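Metallopeptidase family protein (Thermus thermophilus, PDB 2EJQ) is of unknown function but is probably a metal-binding metallopeptidase of the zincin-like family. Local coordinates at residues W44-P52 with T92-S103. The protein carries 1 engineered substitution. Residues are numbered along the deposited sequence; the frame is centred on the assembly and turned at random.
Sequences WRLGEYLDP and TMLHELRHHLES. Engineered in segment 92-103: M93 (natural residue Leu).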
loop_
_atom_site.group_PDB
_atom_site.type_symbol
_atom_site.label_atom_id
_atom_site.label_comp_id
_atom_site.label_asym_id
_atom_site.label_seq_id
_atom_site.Cartn_x
_atom_site.Cartn_y
_atom_site.Cartn_z
ATOM N N TRP A 44 -9.449 1.827 -10.708
ATOM C CA TRP A 44 -8.349 0.958 -10.331
ATOM C C TRP A 44 -7.851 1.263 -8.936
ATOM O O TRP A 44 -7.807 2.419 -8.524
ATOM C CB TRP A 44 -7.195 1.116 -11.315
ATOM C CG TRP A 44 -7.594 0.815 -12.707
ATOM C CD1 TRP A 44 -8.112 1.685 -13.622
ATOM C CD2 TRP A 44 -7.553 -0.465 -13.342
ATOM N NE1 TRP A 44 -8.396 1.022 -14.791
ATOM C CE2 TRP A 44 -8.062 -0.298 -14.647
ATOM C CE3 TRP A 44 -7.135 -1.737 -12.932
ATOM C CZ2 TRP A 44 -8.168 -1.357 -15.547
ATOM C CZ3 TRP A 44 -7.239 -2.791 -13.829
ATOM C CH2 TRP A 44 -7.752 -2.593 -15.125
ATOM N N ARG A 45 -7.481 0.213 -8.211
ATOM C CA ARG A 45 -6.950 0.361 -6.866
ATOM C C ARG A 45 -5.435 0.555 -6.971
ATOM O O ARG A 45 -4.729 -0.351 -7.407
ATOM C CB ARG A 45 -7.251 -0.895 -6.047
ATOM C CG ARG A 45 -6.800 -0.794 -4.601
ATOM C CD ARG A 45 -7.241 -2.002 -3.787
ATOM N NE ARG A 45 -8.676 -2.005 -3.509
ATOM C CZ ARG A 45 -9.304 -2.992 -2.879
ATOM N NH1 ARG A 45 -8.621 -4.054 -2.467
ATOM N NH2 ARG A 45 -10.608 -2.919 -2.657
ATOM N N LEU A 46 -4.940 1.731 -6.586
ATOM C CA LEU A 46 -3.498 2.003 -6.635
ATOM C C LEU A 46 -2.712 1.274 -5.530
ATOM O O LEU A 46 -1.537 0.949 -5.697
ATOM C CB LEU A 46 -3.234 3.513 -6.536
ATOM C CG LEU A 46 -3.918 4.396 -7.586
ATOM C CD1 LEU A 46 -3.469 5.855 -7.426
ATOM C CD2 LEU A 46 -3.590 3.878 -8.983
ATOM N N GLY A 47 -3.367 1.033 -4.400
ATOM C CA GLY A 47 -2.722 0.342 -3.297
ATOM C C GLY A 47 -3.713 -0.103 -2.232
ATOM O O GLY A 47 -4.913 0.144 -2.340
ATOM N N GLU A 48 -3.219 -0.782 -1.205
ATOM C CA GLU A 48 -4.083 -1.220 -0.124
ATOM C C GLU A 48 -3.281 -1.698 1.070
ATOM O O GLU A 48 -2.082 -1.973 0.977
ATOM C CB GLU A 48 -5.045 -2.329 -0.590
ATOM C CG GLU A 48 -4.396 -3.670 -0.862
ATOM C CD GLU A 48 -5.396 -4.735 -1.320
ATOM O OE1 GLU A 48 -6.239 -5.181 -0.515
ATOM O OE2 GLU A 48 -5.341 -5.129 -2.498
ATOM N N TYR A 49 -3.959 -1.782 2.204
ATOM C CA TYR A 49 -3.337 -2.230 3.430
ATOM C C TYR A 49 -3.665 -3.704 3.595
ATOM O O TYR A 49 -4.820 -4.111 3.471
ATOM C CB TYR A 49 -3.890 -1.439 4.607
ATOM C CG TYR A 49 -3.287 -1.825 5.941
ATOM C CD1 TYR A 49 -1.926 -1.634 6.195
ATOM C CD2 TYR A 49 -4.078 -2.360 6.958
ATOM C CE1 TYR A 49 -1.371 -1.961 7.423
ATOM C CE2 TYR A 49 -3.529 -2.689 8.194
ATOM C CZ TYR A 49 -2.176 -2.484 8.418
ATOM O OH TYR A 49 -1.639 -2.788 9.645
ATOM N N LEU A 50 -2.645 -4.513 3.854
ATOM C CA LEU A 50 -2.849 -5.945 4.039
ATOM C C LEU A 50 -2.934 -6.211 5.553
ATOM O O LEU A 50 -1.930 -6.190 6.273
ATOM C CB LEU A 50 -1.694 -6.704 3.385
ATOM C CG LEU A 50 -1.381 -6.310 1.931
ATOM C CD1 LEU A 50 -0.234 -7.174 1.436
ATOM C CD2 LEU A 50 -2.611 -6.488 1.018
ATOM N N ASP A 51 -4.151 -6.445 6.027
ATOM C CA ASP A 51 -4.393 -6.652 7.450
ATOM C C ASP A 51 -4.576 -8.122 7.839
ATOM O O ASP A 51 -5.491 -8.793 7.351
ATOM C CB ASP A 51 -5.635 -5.857 7.863
ATOM C CG ASP A 51 -5.801 -5.756 9.369
ATOM O OD1 ASP A 51 -5.346 -6.667 10.095
ATOM O OD2 ASP A 51 -6.406 -4.761 9.827
ATOM N N PRO A 52 -3.708 -8.634 8.734
ATOM C CA PRO A 52 -3.784 -10.026 9.191
ATOM C C PRO A 52 -5.219 -10.359 9.618
ATOM O O PRO A 52 -5.735 -11.438 9.331
ATOM C CB PRO A 52 -2.807 -10.059 10.367
ATOM C CG PRO A 52 -1.770 -9.063 9.968
ATOM C CD PRO A 52 -2.598 -7.924 9.398
ATOM N N THR A 92 -0.880 7.671 -2.070
ATOM C CA THR A 92 -1.316 6.280 -1.902
ATOM C C THR A 92 -0.645 5.601 -0.698
ATOM O O THR A 92 -1.293 4.946 0.108
ATOM C CB THR A 92 -1.031 5.481 -3.174
ATOM O OG1 THR A 92 -1.725 6.085 -4.274
ATOM C CG2 THR A 92 -1.484 4.041 -3.020
ATOM N N MET A 93 0.659 5.774 -0.564
ATOM C CA MET A 93 1.362 5.185 0.558
ATOM C C MET A 93 0.901 5.690 1.906
ATOM O O MET A 93 0.594 4.916 2.803
ATOM C CB MET A 93 2.847 5.459 0.429
ATOM C CG MET A 93 3.620 4.274 -0.044
ATOM S SD MET A 93 5.306 4.715 -0.381
ATOM C CE MET A 93 5.234 6.468 -0.315
ATOM N N LEU A 94 0.874 7.006 2.039
ATOM C CA LEU A 94 0.482 7.629 3.287
ATOM C C LEU A 94 -0.968 7.361 3.644
ATOM O O LEU A 94 -1.323 7.343 4.815
ATOM C CB LEU A 94 0.745 9.133 3.231
ATOM C CG LEU A 94 2.225 9.451 3.063
ATOM C CD1 LEU A 94 2.404 10.962 3.100
ATOM C CD2 LEU A 94 3.037 8.795 4.162
ATOM N N HIS A 95 -1.809 7.148 2.637
ATOM C CA HIS A 95 -3.209 6.851 2.890
ATOM C C HIS A 95 -3.308 5.447 3.497
ATOM O O HIS A 95 -4.062 5.224 4.446
ATOM C CB HIS A 95 -4.025 6.922 1.595
ATOM C CG HIS A 95 -5.494 6.726 1.805
ATOM N ND1 HIS A 95 -6.237 7.526 2.649
ATOM C CD2 HIS A 95 -6.354 5.805 1.305
ATOM C CE1 HIS A 95 -7.491 7.103 2.661
ATOM N NE2 HIS A 95 -7.586 6.061 1.854
ATOM N N GLU A 96 -2.543 4.499 2.959
ATOM C CA GLU A 96 -2.574 3.147 3.510
ATOM C C GLU A 96 -1.876 3.125 4.866
ATOM O O GLU A 96 -2.237 2.349 5.742
ATOM C CB GLU A 96 -1.912 2.142 2.564
ATOM C CG GLU A 96 -2.587 2.000 1.208
ATOM C CD GLU A 96 -4.096 1.867 1.302
ATOM O OE1 GLU A 96 -4.587 1.249 2.261
ATOM O OE2 GLU A 96 -4.795 2.374 0.403
ATOM N N LEU A 97 -0.875 3.981 5.045
ATOM C CA LEU A 97 -0.187 4.032 6.324
ATOM C C LEU A 97 -1.211 4.493 7.367
ATOM O O LEU A 97 -1.164 4.095 8.529
ATOM C CB LEU A 97 1.016 4.983 6.244
ATOM C CG LEU A 97 1.803 5.204 7.543
ATOM C CD1 LEU A 97 2.163 3.858 8.135
ATOM C CD2 LEU A 97 3.064 6.039 7.283
ATOM N N ARG A 98 -2.156 5.328 6.940
ATOM C CA ARG A 98 -3.196 5.802 7.847
ATOM C C ARG A 98 -4.048 4.614 8.288
ATOM O O ARG A 98 -4.437 4.524 9.444
ATOM C CB ARG A 98 -4.083 6.849 7.175
ATOM C CG ARG A 98 -5.167 7.367 8.098
ATOM C CD ARG A 98 -6.109 8.329 7.414
ATOM N NE ARG A 98 -7.481 7.844 7.491
ATOM C CZ ARG A 98 -8.526 8.476 6.971
ATOM N NH1 ARG A 98 -8.357 9.629 6.333
ATOM N NH2 ARG A 98 -9.741 7.956 7.086
ATOM N N HIS A 99 -4.334 3.700 7.361
ATOM C CA HIS A 99 -5.114 2.516 7.696
ATOM C C HIS A 99 -4.377 1.623 8.686
ATOM O O HIS A 99 -4.997 0.964 9.511
ATOM C CB HIS A 99 -5.427 1.728 6.428
ATOM C CG HIS A 99 -6.368 2.437 5.508
ATOM N ND1 HIS A 99 -6.448 2.165 4.160
ATOM C CD2 HIS A 99 -7.283 3.407 5.750
ATOM C CE1 HIS A 99 -7.371 2.934 3.609
ATOM N NE2 HIS A 99 -7.892 3.697 4.555
ATOM N N HIS A 100 -3.051 1.603 8.586
ATOM C CA HIS A 100 -2.220 0.801 9.472
ATOM C C HIS A 100 -2.353 1.326 10.892
ATOM O O HIS A 100 -2.550 0.553 11.828
ATOM C CB HIS A 100 -0.745 0.871 9.047
ATOM C CG HIS A 100 0.205 0.275 10.044
ATOM N ND1 HIS A 100 0.226 -1.071 10.347
ATOM C CD2 HIS A 100 1.163 0.845 10.812
ATOM C CE1 HIS A 100 1.153 -1.301 11.258
ATOM N NE2 HIS A 100 1.736 -0.157 11.559
ATOM N N LEU A 101 -2.243 2.645 11.041
ATOM C CA LEU A 101 -2.341 3.257 12.352
ATOM C C LEU A 101 -3.718 3.006 12.948
ATOM O O LEU A 101 -3.834 2.705 14.127
ATOM C CB LEU A 101 -2.054 4.766 12.279
ATOM C CG LEU A 101 -0.637 5.190 11.859
ATOM C CD1 LEU A 101 -0.552 6.700 11.763
ATOM C CD2 LEU A 101 0.358 4.690 12.861
ATOM N N GLU A 102 -4.760 3.115 12.133
ATOM C CA GLU A 102 -6.114 2.896 12.623
ATOM C C GLU A 102 -6.350 1.437 12.985
ATOM O O GLU A 102 -7.116 1.140 13.891
ATOM C CB GLU A 102 -7.133 3.351 11.583
ATOM C CG GLU A 102 -7.009 4.813 11.228
ATOM C CD GLU A 102 -8.015 5.247 10.180
ATOM O OE1 GLU A 102 -8.340 4.428 9.294
ATOM O OE2 GLU A 102 -8.467 6.408 10.233
ATOM N N SER A 103 -5.679 0.532 12.282
ATOM C CA SER A 103 -5.807 -0.895 12.552
ATOM C C SER A 103 -5.109 -1.272 13.868
ATOM O O SER A 103 -5.562 -2.161 14.581
ATOM C CB SER A 103 -5.209 -1.705 11.401
ATOM O OG SER A 103 -5.329 -3.099 11.639
HETATM O O HOH W 1 -6.623 -0.803 2.435
#
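Y49 turns its ring onto the helix with CG anti to the backbone N (chi1 -179°), and H100, in the same arrangement (chi1 170°), brings its imidazole to the tyrosine hydroxyl. Y49 OH and H100 ND1 share a short hydrogen bond of 2.6 Å, and the hydroxyl lies at the imidazole edge. H100 CA sits over one face of the Y49 ring, 3.8 Å from its centroid, in a CH-pi contact. The two rings meet rim to rim. An alanine in place of Y49 would probably leave H100 ND1 and R66 NH1 without this hydroxyl partner and open a gap beside H100 and S103. Further along both segments, S103 OG donates to D51 OD2 at 2.7 Å, from above the carboxylate plane. R66 also bonds to both Y49 OH and S103 OG. E96 lays its carboxylate against E48 CA. Water 1 accepts from Y49 N and donates to E96 OE1, which H99 ND1 also reaches at 2.8 Å. At the other end, T92 packs CG2 on G47 and OG1 against L46; OG1 also hydrogen-bonds to E88 O in its own helix. Strand 47-50, an outer strand of the sheet, runs at 22° to helix segment 92-103. H95, E96 and H99 fit the HExxH pattern of zincins, without bound metal here. The edge strand, through its backbone N and the water, probably helps to position the glutamate of this pattern.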